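Local coordinates for protein TatD-related deoxyribonuclease (Thermotoga maritima, PDB 1J6O) that probably cleaves DNA as a metal-dependent hydrolase acting on ester bonds, built on a TIM-barrel fold, at residues Gly187-Pro192 against Lys234-Thr239; Val200-Gly205 against Ser241-Val246; His76-Val81 against Asn111-Glu116; Thr104-Phe109 against Glu116-Val121; Arg66-Val71 against Asp95-Ala100. One frame throughout, in Å; residues are numbered along the deposited sequence.

Interaction 1: residues Gly187-Pro192 against Lys234-Thr239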
# COMPACT_ATOMS: atom_id res chain seq x y z
N GLY A 187 -4.15 -9.88 3.28
CA GLY A 187 -4.45 -11.30 3.27
C GLY A 187 -3.76 -12.19 4.29
O GLY A 187 -4.45 -12.96 4.99
N PRO A 188 -2.43 -12.12 4.43
CA PRO A 188 -1.65 -12.93 5.38
C PRO A 188 -2.11 -12.91 6.84
O PRO A 188 -1.82 -13.84 7.60
CB PRO A 188 -0.23 -12.40 5.22
CG PRO A 188 -0.22 -11.95 3.70
CD PRO A 188 -1.55 -11.25 3.61
N VAL A 189 -2.80 -11.86 7.25
CA VAL A 189 -3.28 -11.78 8.63
C VAL A 189 -4.27 -12.93 8.95
O VAL A 189 -4.47 -13.31 10.13
CB VAL A 189 -3.95 -10.40 8.88
CG1 VAL A 189 -5.39 -10.39 8.35
CG2 VAL A 189 -3.91 -10.06 10.41
N THR A 190 -4.87 -13.49 7.90
CA THR A 190 -5.83 -14.58 8.05
C THR A 190 -5.20 -15.97 8.00
O THR A 190 -5.89 -16.96 8.22
CB THR A 190 -6.89 -14.61 6.94
OG1 THR A 190 -6.25 -14.94 5.71
CG2 THR A 190 -7.62 -13.27 6.81
N TYR A 191 -3.91 -16.05 7.69
CA TYR A 191 -3.22 -17.34 7.60
C TYR A 191 -3.03 -17.99 8.96
O TYR A 191 -2.48 -17.40 9.87
CB TYR A 191 -1.85 -17.17 6.92
CG TYR A 191 -1.93 -16.64 5.50
CD1 TYR A 191 -3.16 -16.50 4.85
CD2 TYR A 191 -0.77 -16.28 4.81
CE1 TYR A 191 -3.23 -16.01 3.53
CE2 TYR A 191 -0.82 -15.79 3.52
CZ TYR A 191 -2.04 -15.66 2.88
OH TYR A 191 -2.07 -15.19 1.59
N PRO A 192 -3.50 -19.24 9.12
CA PRO A 192 -3.33 -19.87 10.43
C PRO A 192 -1.90 -19.83 10.94
O PRO A 192 -1.68 -19.66 12.14
CB PRO A 192 -3.85 -21.30 10.21
CG PRO A 192 -3.64 -21.54 8.74
CD PRO A 192 -4.04 -20.19 8.13
N LYS A 234 -13.05 -8.33 2.97
CA LYS A 234 -13.93 -8.63 4.10
C LYS A 234 -13.36 -9.65 5.10
O LYS A 234 -13.63 -9.56 6.30
CB LYS A 234 -15.29 -9.13 3.60
CG LYS A 234 -15.23 -10.42 2.83
CD LYS A 234 -16.50 -10.62 1.99
CE LYS A 234 -17.68 -11.06 2.81
NZ LYS A 234 -18.10 -10.03 3.79
N TYR A 235 -12.61 -10.62 4.60
CA TYR A 235 -12.01 -11.65 5.43
C TYR A 235 -10.90 -11.09 6.28
O TYR A 235 -10.67 -11.58 7.39
CB TYR A 235 -11.49 -12.80 4.55
CG TYR A 235 -12.61 -13.43 3.75
CD1 TYR A 235 -13.57 -14.22 4.38
CD2 TYR A 235 -12.76 -13.16 2.40
CE1 TYR A 235 -14.67 -14.72 3.68
CE2 TYR A 235 -13.85 -13.65 1.69
CZ TYR A 235 -14.80 -14.42 2.33
OH TYR A 235 -15.89 -14.85 1.61
N VAL A 236 -10.23 -10.06 5.75
CA VAL A 236 -9.14 -9.42 6.49
C VAL A 236 -9.75 -8.66 7.66
O VAL A 236 -9.22 -8.69 8.77
CB VAL A 236 -8.33 -8.45 5.56
CG1 VAL A 236 -7.29 -7.65 6.38
CG2 VAL A 236 -7.61 -9.28 4.48
N VAL A 237 -10.84 -7.96 7.38
CA VAL A 237 -11.52 -7.20 8.41
C VAL A 237 -12.05 -8.17 9.49
O VAL A 237 -11.94 -7.92 10.70
CB VAL A 237 -12.70 -6.41 7.81
CG1 VAL A 237 -13.64 -5.93 8.93
CG2 VAL A 237 -12.18 -5.21 6.99
N GLU A 238 -12.64 -9.27 9.04
CA GLU A 238 -13.18 -10.27 9.96
C GLU A 238 -12.12 -10.71 10.94
O GLU A 238 -12.32 -10.67 12.15
CB GLU A 238 -13.71 -11.47 9.17
CG GLU A 238 -14.13 -12.64 10.01
CD GLU A 238 -14.83 -13.69 9.17
OE1 GLU A 238 -14.32 -14.00 8.07
OE2 GLU A 238 -15.88 -14.20 9.61
N THR A 239 -10.96 -11.11 10.43
CA THR A 239 -9.89 -11.55 11.31
C THR A 239 -9.45 -10.44 12.25
O THR A 239 -9.30 -10.68 13.46
CB THR A 239 -8.67 -12.07 10.48
OG1 THR A 239 -9.06 -13.26 9.78
CG2 THR A 239 -7.48 -12.38 11.38
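Val-189 and Val-236 supply the apolar part of the contact between the 3-10 turn of Gly-187 to Thr-190 and helix 233-244. They cross at about a right angle, Val-189 CG1 lying 3.9 Å from Val-236 CG1. Val-236 CG2 lies against the backbone of the turn, 3.7 Å from Gly-187 N, where the glycine offers bare main chain.

A second group pairs methyls with oxygens. Thr-190 and Thr-239 also cross at about a right angle, and Thr-190 CG2 comes 3.3 Å from Thr-239 OG1 and 3.5 Å from Tyr-235 O. In return, Thr-239 CG2 sits 3.4 Å from Val-189 O.

Hydrogen bonding ties the turn to itself and to a neighbouring loop. Thr-190 holds its hydroxyl between the backbone N and the carbonyl carbon (chi1 68°), which brings OG1 back to Gly-187 O at 2.8 Å. Gly-187 O also accepts from Thr-190 N, while Thr-190 OG1 has a further bond to Gln-221 N.

No hydrogen bond crosses between the segments. Beta-branched valine and threonine suit this: the hydroxyl of Thr-190 is used up on Gly-187 O and Gln-221 N, so its methyl is the part turned to the helix.

Interaction 2: residues Val200-Gly205 against Ser241-Val246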
# COMPACT_ATOMS: atom_id res chain seq x y z
N VAL A 200 0.83 -8.76 16.43
CA VAL A 200 1.24 -7.38 16.14
C VAL A 200 0.01 -6.49 16.00
O VAL A 200 -0.06 -5.38 16.54
CB VAL A 200 2.04 -7.29 14.81
CG1 VAL A 200 2.27 -5.83 14.46
CG2 VAL A 200 3.38 -8.01 14.95
N VAL A 201 -0.97 -6.97 15.24
CA VAL A 201 -2.19 -6.21 15.06
C VAL A 201 -2.84 -5.97 16.42
O VAL A 201 -3.36 -4.89 16.71
CB VAL A 201 -3.19 -6.97 14.15
CG1 VAL A 201 -4.54 -6.33 14.23
CG2 VAL A 201 -2.70 -6.93 12.71
N LYS A 202 -2.79 -7.00 17.27
CA LYS A 202 -3.38 -6.90 18.60
C LYS A 202 -2.73 -5.80 19.46
O LYS A 202 -3.43 -5.06 20.16
CB LYS A 202 -3.27 -8.26 19.31
CG LYS A 202 -4.18 -8.43 20.53
CD LYS A 202 -4.29 -9.91 20.91
CE LYS A 202 -5.09 -10.12 22.21
NZ LYS A 202 -5.22 -11.59 22.57
N ARG A 203 -1.41 -5.70 19.37
CA ARG A 203 -0.64 -4.71 20.13
C ARG A 203 -0.74 -3.29 19.59
O ARG A 203 -0.76 -2.32 20.35
CB ARG A 203 0.85 -5.07 20.14
CG ARG A 203 1.21 -6.46 20.66
CD ARG A 203 1.16 -6.54 22.17
NE ARG A 203 2.19 -5.71 22.81
CZ ARG A 203 3.50 -5.94 22.73
NH1 ARG A 203 3.97 -6.96 22.03
NH2 ARG A 203 4.35 -5.14 23.37
N VAL A 204 -0.78 -3.17 18.26
CA VAL A 204 -0.85 -1.86 17.64
C VAL A 204 -2.22 -1.19 17.66
O VAL A 204 -2.31 0.02 17.88
CB VAL A 204 -0.35 -1.95 16.18
CG1 VAL A 204 -0.53 -0.62 15.48
CG2 VAL A 204 1.13 -2.36 16.18
N GLY A 205 -3.27 -1.95 17.42
CA GLY A 205 -4.58 -1.34 17.45
C GLY A 205 -5.00 -0.66 16.16
O GLY A 205 -4.19 -0.48 15.24
N SER A 241 -11.10 -7.91 13.36
CA SER A 241 -12.13 -7.69 14.37
C SER A 241 -12.10 -8.79 15.44
O SER A 241 -12.27 -8.54 16.64
CB SER A 241 -13.52 -7.64 13.72
OG SER A 241 -13.94 -8.91 13.25
N GLN A 242 -11.85 -10.03 15.02
CA GLN A 242 -11.82 -11.12 15.98
C GLN A 242 -10.60 -11.03 16.89
O GLN A 242 -10.69 -11.21 18.11
CB GLN A 242 -11.84 -12.45 15.25
CG GLN A 242 -13.07 -12.57 14.39
CD GLN A 242 -13.08 -13.79 13.52
OE1 GLN A 242 -12.02 -14.30 13.12
NE2 GLN A 242 -14.27 -14.28 13.20
N VAL A 243 -9.45 -10.72 16.30
CA VAL A 243 -8.24 -10.61 17.10
C VAL A 243 -8.29 -9.45 18.10
O VAL A 243 -7.71 -9.54 19.19
CB VAL A 243 -7.00 -10.46 16.18
CG1 VAL A 243 -5.80 -9.94 17.00
CG2 VAL A 243 -6.64 -11.81 15.54
N LEU A 244 -8.98 -8.37 17.73
CA LEU A 244 -9.08 -7.21 18.61
C LEU A 244 -10.31 -7.24 19.49
O LEU A 244 -10.46 -6.38 20.36
CB LEU A 244 -9.12 -5.92 17.79
CG LEU A 244 -7.83 -5.56 17.05
CD1 LEU A 244 -8.11 -4.37 16.16
CD2 LEU A 244 -6.73 -5.24 18.04
N GLY A 245 -11.18 -8.21 19.25
CA GLY A 245 -12.39 -8.31 20.04
C GLY A 245 -13.31 -7.11 19.86
O GLY A 245 -13.90 -6.63 20.84
N VAL A 246 -13.43 -6.60 18.63
CA VAL A 246 -14.30 -5.44 18.38
C VAL A 246 -15.23 -5.69 17.18
O VAL A 246 -14.99 -6.58 16.37
CB VAL A 246 -13.48 -4.13 18.14
CG1 VAL A 246 -12.52 -3.90 19.31
CG2 VAL A 246 -12.70 -4.20 16.83
O HOH W 1 -7.00 -12.16 20.56
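Leu-244 makes the close part of this contact, pushing its CD2 methyl against the backbone of helix 195-204. That methyl lies 3.6 Å from Val-201 O and 3.8 Å from Lys-202 CA, and at 4.5 Å it just reaches Gly-205 CA. Leu-244 CG stands anti to its carbonyl carbon (chi1 -68°), and of its two methyls it is CD2 that turns to the other helix, to a surface that is mostly main chain. Val-201 adds a wider apolar approach, its CG1 being 4.4 Å from Leu-244 CG. The same valine meets the loop residue Val-189, and Leu-244 meets Leu-206 just beyond helix 195-204.

The outer side is built differently. Lys-202 and Val-243 cross obliquely, with Lys-202 CB 3.8 Å from Val-243 CG1. The lysine's methylenes then run outward, fully extended, past the carbonyl of Val-243, to which they come no nearer than 3.8 Å (from CD). Its ammonium group does not meet that oxygen directly. A water bridges the two, accepting from Lys-202 NZ at 2.7 Å and donating to Val-243 O at 3.0 Å.

Both helices finish here in glycines with positive phi. Gly-245 is the C-prime residue of a Schellman motif, with Val-246 N bonded to Ser-241 O and a weak bond from Gly-245 N to Gln-242 O. Gly-205 has backbone angles that would jam a side chain against the preceding carbonyl.

Leucine thus supplies the close apolar contact, while lysine lends its aliphatic part to the interface and keeps its charge hydrated, as befits a joint between two helix ends at the protein surface.

Interaction 3: residues His76-Val81 against Asn111-Glu116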
# COMPACT_ATOMS: atom_id res chain seq x y z
N HIS A 76 12.70 -4.02 -7.06
CA HIS A 76 13.14 -5.03 -8.01
C HIS A 76 13.55 -4.34 -9.31
O HIS A 76 14.52 -4.74 -9.94
CB HIS A 76 12.04 -6.06 -8.30
CG HIS A 76 11.73 -6.97 -7.14
ND1 HIS A 76 12.32 -7.10 -5.93
CD2 HIS A 76 10.69 -7.88 -7.16
CE1 HIS A 76 11.63 -8.08 -5.25
NE2 HIS A 76 10.65 -8.53 -6.01
N ASP A 77 12.82 -3.29 -9.67
CA ASP A 77 13.09 -2.56 -10.90
C ASP A 77 14.12 -1.42 -10.74
O ASP A 77 14.31 -0.65 -11.68
CB ASP A 77 11.77 -1.96 -11.45
CG ASP A 77 10.57 -2.97 -11.50
OD1 ASP A 77 10.07 -3.45 -10.44
OD2 ASP A 77 10.08 -3.26 -12.62
N ALA A 78 14.79 -1.31 -9.59
CA ALA A 78 15.76 -0.23 -9.38
C ALA A 78 16.95 -0.10 -10.33
O ALA A 78 17.39 1.00 -10.65
CB ALA A 78 16.28 -0.26 -7.91
N LYS A 79 17.49 -1.23 -10.77
CA LYS A 79 18.63 -1.22 -11.68
C LYS A 79 18.20 -0.84 -13.08
O LYS A 79 19.05 -0.62 -13.93
CB LYS A 79 19.33 -2.59 -11.71
CG LYS A 79 18.50 -3.73 -12.30
CD LYS A 79 19.25 -5.07 -12.13
CE LYS A 79 18.32 -6.27 -12.31
NZ LYS A 79 17.65 -6.28 -13.64
N GLU A 80 16.89 -0.78 -13.32
CA GLU A 80 16.31 -0.44 -14.63
C GLU A 80 15.87 1.02 -14.84
O GLU A 80 15.48 1.40 -15.96
CB GLU A 80 15.09 -1.33 -14.91
CG GLU A 80 15.27 -2.81 -14.61
CD GLU A 80 16.35 -3.47 -15.46
OE1 GLU A 80 16.99 -2.78 -16.30
OE2 GLU A 80 16.55 -4.70 -15.29
N VAL A 81 15.93 1.85 -13.81
CA VAL A 81 15.49 3.22 -14.01
C VAL A 81 16.32 4.08 -14.96
O VAL A 81 17.56 4.05 -14.94
CB VAL A 81 15.38 4.00 -12.65
CG1 VAL A 81 14.40 3.29 -11.72
CG2 VAL A 81 16.76 4.13 -12.00
N ASN A 111 16.44 -9.58 -3.82
CA ASN A 111 17.63 -8.92 -4.35
C ASN A 111 17.81 -9.00 -5.87
O ASN A 111 18.88 -9.37 -6.38
CB ASN A 111 18.87 -9.45 -3.65
CG ASN A 111 19.09 -8.81 -2.29
OD1 ASN A 111 18.91 -9.58 -1.24
ND2 ASN A 111 19.40 -7.62 -2.19
N ILE A 112 16.76 -8.65 -6.58
CA ILE A 112 16.77 -8.66 -8.03
C ILE A 112 17.68 -7.50 -8.43
O ILE A 112 18.34 -7.53 -9.46
CB ILE A 112 15.35 -8.43 -8.58
CG1 ILE A 112 14.44 -9.61 -8.22
CG2 ILE A 112 15.40 -8.20 -10.06
CD1 ILE A 112 14.94 -10.95 -8.74
N SER A 113 17.68 -6.44 -7.62
CA SER A 113 18.51 -5.27 -7.87
C SER A 113 19.47 -5.23 -6.68
O SER A 113 19.09 -5.62 -5.56
CB SER A 113 17.69 -3.97 -7.92
OG SER A 113 16.99 -3.85 -9.16
N PRO A 114 20.72 -4.80 -6.91
CA PRO A 114 21.75 -4.69 -5.87
C PRO A 114 21.27 -3.72 -4.78
O PRO A 114 20.56 -2.75 -5.07
CB PRO A 114 22.96 -4.13 -6.63
CG PRO A 114 22.73 -4.69 -8.04
CD PRO A 114 21.26 -4.44 -8.22
N ALA A 115 21.66 -4.00 -3.54
CA ALA A 115 21.27 -3.17 -2.41
C ALA A 115 21.55 -1.68 -2.54
O ALA A 115 20.66 -0.87 -2.29
CB ALA A 115 21.91 -3.68 -1.12
N GLU A 116 22.77 -1.29 -2.91
CA GLU A 116 23.03 0.14 -3.01
C GLU A 116 22.22 0.85 -4.10
O GLU A 116 21.89 2.04 -3.98
CB GLU A 116 24.54 0.40 -3.19
CG GLU A 116 25.34 0.05 -1.93
CD GLU A 116 24.81 0.75 -0.67
OE1 GLU A 116 24.59 1.98 -0.73
OE2 GLU A 116 24.63 0.06 0.37
O HOH W 2 15.20 -6.69 -5.28
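The backbones come closest at His-76 and Ile-112, whose CA atoms are 5.1 Å apart, where the loop after strand 67-71 passes the turn leading into helix 115-132. Ser-113 is the polar centre of the contact. Its hydroxyl donates to His-76 O at 2.7 Å, from well above the carbonyl plane, and accepts from Lys-79 N at 3.1 Å with an N-H...O angle of 154°. One small side chain thereby joins two backbone groups three residues apart, in a loop whose residues 78-80 have helical angles without the regular bonds. OG stands beside its own backbone N, anti to the carbonyl carbon (chi1 -77°), and serine has little bulk to obstruct the approach.

Ile-112 covers one face of the His-76 ring. Its CG1 makes a CH-pi contact 4.1 Å from the ring centroid, 16° off the normal, while Ile-112 CG2 rests 3.6 Å from His-76 O. A water reaches both partners, bonded to His-76 ND1 and accepting from Ile-112 N at 2.8 Å.

Lys-79 lies alongside the turn with its methylenes, and CE comes 3.1 Å from Ile-112 O. A bend at chi4 leads NZ away to a salt bridge with Glu-80 OE2.

Serine's two bonds tie the loop main chain to the turn, and the isoleucine and the water, together with His-74, probably limit how the imidazole can turn. The contact thus combines a polar serine centre with an apolar cover on the imidazole, close to the predicted metal ligand His-139.

Interaction 4: residues Thr104-Phe109 against Glu116-Val121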
# COMPACT_ATOMS: atom_id res chain seq x y z
N THR A 104 7.70 1.85 -3.55
CA THR A 104 9.14 2.16 -3.45
C THR A 104 9.63 1.58 -2.13
O THR A 104 8.86 1.44 -1.18
CB THR A 104 9.42 3.69 -3.53
OG1 THR A 104 10.84 3.91 -3.49
CG2 THR A 104 8.77 4.43 -2.40
N GLY A 105 10.90 1.21 -2.07
CA GLY A 105 11.40 0.66 -0.83
C GLY A 105 12.61 -0.21 -1.05
O GLY A 105 13.40 0.04 -1.96
N LEU A 106 12.73 -1.25 -0.21
CA LEU A 106 13.85 -2.18 -0.28
C LEU A 106 13.38 -3.61 -0.12
O LEU A 106 12.50 -3.91 0.69
CB LEU A 106 14.81 -1.91 0.89
CG LEU A 106 15.37 -0.52 1.11
CD1 LEU A 106 16.22 -0.51 2.40
CD2 LEU A 106 16.21 -0.13 -0.12
N ASP A 107 13.98 -4.51 -0.90
CA ASP A 107 13.65 -5.93 -0.83
C ASP A 107 15.00 -6.65 -0.83
O ASP A 107 15.63 -6.82 -1.87
CB ASP A 107 12.82 -6.41 -2.03
CG ASP A 107 12.52 -7.91 -1.95
OD1 ASP A 107 13.25 -8.63 -1.25
OD2 ASP A 107 11.56 -8.39 -2.58
N PHE A 108 15.47 -7.02 0.36
CA PHE A 108 16.75 -7.72 0.48
C PHE A 108 16.54 -9.22 0.56
O PHE A 108 17.44 -9.99 0.91
CB PHE A 108 17.53 -7.21 1.70
CG PHE A 108 18.01 -5.80 1.56
CD1 PHE A 108 17.87 -5.12 0.35
CD2 PHE A 108 18.62 -5.14 2.62
CE1 PHE A 108 18.32 -3.82 0.21
CE2 PHE A 108 19.08 -3.82 2.48
CZ PHE A 108 18.93 -3.16 1.28
N PHE A 109 15.32 -9.64 0.25
CA PHE A 109 15.02 -11.06 0.28
C PHE A 109 15.28 -11.58 -1.13
O PHE A 109 16.04 -12.53 -1.28
CB PHE A 109 13.57 -11.33 0.68
CG PHE A 109 13.19 -12.79 0.59
CD1 PHE A 109 13.70 -13.70 1.51
CD2 PHE A 109 12.39 -13.25 -0.44
CE1 PHE A 109 13.40 -15.07 1.40
CE2 PHE A 109 12.09 -14.60 -0.57
CZ PHE A 109 12.60 -15.52 0.35
N GLU A 116 22.77 -1.29 -2.91
CA GLU A 116 23.03 0.14 -3.01
C GLU A 116 22.22 0.85 -4.10
O GLU A 116 21.89 2.04 -3.98
CB GLU A 116 24.54 0.40 -3.19
CG GLU A 116 25.34 0.05 -1.93
CD GLU A 116 24.81 0.75 -0.67
OE1 GLU A 116 24.59 1.98 -0.73
OE2 GLU A 116 24.63 0.06 0.37
N VAL A 117 21.88 0.12 -5.16
CA VAL A 117 21.10 0.65 -6.28
C VAL A 117 19.66 0.82 -5.72
O VAL A 117 18.99 1.80 -6.01
CB VAL A 117 21.16 -0.36 -7.47
CG1 VAL A 117 20.13 -0.02 -8.52
CG2 VAL A 117 22.60 -0.35 -8.09
N GLN A 118 19.19 -0.15 -4.95
CA GLN A 118 17.83 -0.04 -4.37
C GLN A 118 17.77 1.18 -3.46
O GLN A 118 16.82 1.98 -3.50
CB GLN A 118 17.50 -1.27 -3.52
CG GLN A 118 17.24 -2.54 -4.32
CD GLN A 118 16.76 -3.63 -3.43
OE1 GLN A 118 15.96 -3.39 -2.51
NE2 GLN A 118 17.23 -4.86 -3.68
N LYS A 119 18.78 1.30 -2.61
CA LYS A 119 18.84 2.43 -1.69
C LYS A 119 18.80 3.78 -2.39
O LYS A 119 18.05 4.65 -1.97
CB LYS A 119 20.11 2.36 -0.83
CG LYS A 119 20.05 1.34 0.25
CD LYS A 119 21.40 1.32 0.96
CE LYS A 119 21.41 0.47 2.20
NZ LYS A 119 22.77 0.63 2.86
N ARG A 120 19.56 3.97 -3.47
CA ARG A 120 19.52 5.27 -4.12
C ARG A 120 18.17 5.60 -4.76
O ARG A 120 17.70 6.73 -4.69
CB ARG A 120 20.65 5.44 -5.14
CG ARG A 120 20.44 4.76 -6.47
CD ARG A 120 21.13 5.52 -7.61
NE ARG A 120 20.16 5.80 -8.67
CZ ARG A 120 20.00 6.97 -9.28
NH1 ARG A 120 20.78 8.01 -8.96
NH2 ARG A 120 19.04 7.13 -10.17
N VAL A 121 17.57 4.60 -5.39
CA VAL A 121 16.27 4.75 -6.06
C VAL A 121 15.17 5.04 -5.03
O VAL A 121 14.24 5.82 -5.29
CB VAL A 121 15.94 3.48 -6.88
CG1 VAL A 121 14.49 3.47 -7.36
CG2 VAL A 121 16.90 3.40 -8.10
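Gln-118 reaches from helix 115-132 to the end of strand 98-107 and grips the backbone of Asp-107 with both ends of its amide. OE1 accepts from Asp-107 N at 2.8 Å, nearly straight (169°) and on a lone pair in the carbonyl plane. NE2 donates to Asp-107 O at 3.1 Å and also to Ser-113 O, and so the buried amide is held against rotation. Its extended chain, with CG anti to the carbonyl carbon (chi1 -73°), spans the distance.

Leu-106 packs beside that chain: its CD2 lies 3.8 Å from Gln-118 CB and 4.1 Å from Lys-119 CG. Lys-119 gives its methylenes to this packing and turns its NZ to a salt bridge with Glu-116 OE2. Gln-118 CD lies at the edge of the Phe-108 ring, in its plane, with ring and amide planes 64° apart; Phe-108 CE1 is 3.6 Å from Gln-118 OE1.

With the amide gone, as in an alanine here, Asp-107 N, Asp-107 O and Ser-113 O would probably lose this partner and a gap would open beside the Phe-108 ring.

Asp-107 itself forms an Asx turn and touches His-139, a predicted metal ligand. Strand and helix run nearly antiparallel, as in the beta-alpha-beta unit of a TIM barrel.

Interaction 5: residues Arg66-Val71 against Asp95-Ala100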
# COMPACT_ATOMS: atom_id res chain seq x y z
N ARG A 66 -13.70 5.72 -8.11
CA ARG A 66 -13.25 5.02 -6.90
C ARG A 66 -11.81 4.53 -6.90
O ARG A 66 -11.37 3.88 -5.93
CB ARG A 66 -14.17 3.84 -6.60
CG ARG A 66 -15.58 4.32 -6.28
CD ARG A 66 -16.47 3.17 -5.87
NE ARG A 66 -17.80 3.69 -5.56
CZ ARG A 66 -18.46 3.48 -4.43
NH1 ARG A 66 -17.92 2.74 -3.46
NH2 ARG A 66 -19.64 4.05 -4.24
N ILE A 67 -11.08 4.86 -7.96
CA ILE A 67 -9.69 4.45 -8.03
C ILE A 67 -8.76 5.66 -8.07
O ILE A 67 -8.98 6.60 -8.86
CB ILE A 67 -9.43 3.62 -9.30
CG1 ILE A 67 -10.32 2.35 -9.29
CG2 ILE A 67 -7.97 3.18 -9.35
CD1 ILE A 67 -10.23 1.58 -10.61
N PHE A 68 -7.76 5.66 -7.19
CA PHE A 68 -6.77 6.73 -7.11
C PHE A 68 -5.49 6.00 -7.46
O PHE A 68 -5.44 4.76 -7.41
CB PHE A 68 -6.73 7.39 -5.74
CG PHE A 68 -8.00 8.11 -5.43
CD1 PHE A 68 -9.08 7.44 -4.87
CD2 PHE A 68 -8.15 9.44 -5.82
CE1 PHE A 68 -10.32 8.08 -4.70
CE2 PHE A 68 -9.38 10.10 -5.66
CZ PHE A 68 -10.46 9.41 -5.10
N CYS A 69 -4.44 6.76 -7.75
CA CYS A 69 -3.17 6.17 -8.15
C CYS A 69 -1.90 6.51 -7.36
O CYS A 69 -1.80 7.58 -6.77
CB CYS A 69 -2.98 6.63 -9.61
SG CYS A 69 -1.55 6.07 -10.55
N SER A 70 -0.95 5.57 -7.34
CA SER A 70 0.34 5.78 -6.67
C SER A 70 1.31 5.44 -7.79
O SER A 70 1.15 4.40 -8.46
CB SER A 70 0.58 4.82 -5.51
OG SER A 70 1.80 5.15 -4.86
N VAL A 71 2.31 6.29 -8.01
CA VAL A 71 3.29 6.03 -9.07
C VAL A 71 4.66 5.88 -8.44
O VAL A 71 5.01 6.59 -7.48
CB VAL A 71 3.32 7.16 -10.13
CG1 VAL A 71 1.94 7.28 -10.79
CG2 VAL A 71 3.74 8.51 -9.51
N ASP A 95 -1.15 14.84 -12.45
CA ASP A 95 -2.55 14.40 -12.51
C ASP A 95 -3.13 14.33 -11.08
O ASP A 95 -2.51 13.75 -10.18
CB ASP A 95 -2.65 13.02 -13.17
CG ASP A 95 -4.04 12.71 -13.68
OD1 ASP A 95 -4.95 12.49 -12.84
OD2 ASP A 95 -4.24 12.71 -14.92
N GLU A 96 -4.32 14.90 -10.88
CA GLU A 96 -4.94 14.88 -9.55
C GLU A 96 -5.27 13.48 -9.03
O GLU A 96 -5.46 13.30 -7.83
CB GLU A 96 -6.22 15.72 -9.55
CG GLU A 96 -7.24 15.31 -10.60
N LYS A 97 -5.34 12.51 -9.92
CA LYS A 97 -5.65 11.14 -9.51
C LYS A 97 -4.48 10.51 -8.76
O LYS A 97 -4.66 9.49 -8.08
CB LYS A 97 -5.98 10.30 -10.75
CG LYS A 97 -7.41 10.46 -11.23
CD LYS A 97 -8.34 9.75 -10.27
CE LYS A 97 -9.70 9.50 -10.91
NZ LYS A 97 -10.43 8.47 -10.17
N VAL A 98 -3.28 11.09 -8.88
CA VAL A 98 -2.09 10.55 -8.19
C VAL A 98 -2.09 11.08 -6.75
O VAL A 98 -1.98 12.30 -6.50
CB VAL A 98 -0.80 10.94 -8.91
CG1 VAL A 98 0.41 10.50 -8.08
CG2 VAL A 98 -0.76 10.26 -10.27
N VAL A 99 -2.19 10.15 -5.80
CA VAL A 99 -2.24 10.51 -4.39
C VAL A 99 -1.07 10.03 -3.55
O VAL A 99 -1.03 10.23 -2.34
CB VAL A 99 -3.54 9.94 -3.76
CG1 VAL A 99 -4.78 10.50 -4.48
CG2 VAL A 99 -3.57 8.40 -3.93
N ALA A 100 -0.10 9.40 -4.20
CA ALA A 100 1.03 8.91 -3.44
C ALA A 100 2.15 8.53 -4.38
O ALA A 100 1.95 8.48 -5.59
CB ALA A 100 0.60 7.64 -2.64
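Phe-68 and Val-99 interlock on one side of the paired strands: Val-99 CG1 lies 3.8 Å from Phe-68 CD2, and its CG2 fits against Phe-68 CB and the carbonyl of Cys-69. On the other side, Val-71 and Val-98 cross at about a right angle, and their methyls mesh, CG1 of Val-71 being 4.1 Å from CG2 of Val-98. Cys-69 SG stands beside that same CG2. On the opposite face from Cys-69 and Val-98, Ala-100, small enough for a narrow place, sets its CB 3.5 Å from Ser-70 OG, while the serine hydroxyl bonds to Gly-102 O.

Between these surfaces the backbones are hydrogen-bonded as parallel neighbours, though the short segments cross at 59°. Cys-69 N bonds to Lys-97 O and Val-99 N to Cys-69 O, both at 2.8 Å, and Val-71 N reaches Ala-100 O at 3.3 Å.

Lys-97 sends its side chain back along strand 67-71 to its start. Bent at chi2 (-73°), the chain passes beside Phe-68 and brings NZ 2.7 Å from Ile-67 O; NZ also bonds to the carbonyls of Ser-64 and Ser-61, so three oxygens hold the ammonium. A methionine in its place would probably leave those carbonyls without their shared donor and the start of strand 67-71 less firmly held.

Asp-95 OD1 accepts from Lys-97 N in an Asx turn that leads into strand 98-107. The neighbouring parallel strands 67-71 and 98-107, linked through helix 85-92, form a beta-alpha-beta unit of the TIM barrel.

In the fold
Interactions 4 and 5 are buried and share strand 98-107: interaction 5 pairs its beginning with strand 67-71, whereas interaction 4 ties its far end to helix 115-132. Interaction 3 is partly buried and uses the approach to that helix; its centre is only 6 Å from that of interaction 4, and a side-chain hydrogen bond also runs between the two. Interactions 1 and 2 share helix 233-244 and touch through Val-189 and Val-201, the first partly buried, the second at the surface. Their segments are joined by no direct hydrogen bond, only by packing and, in interaction 2, a water. Interactions 3, 4 and 5 instead use direct bonds to backbone groups.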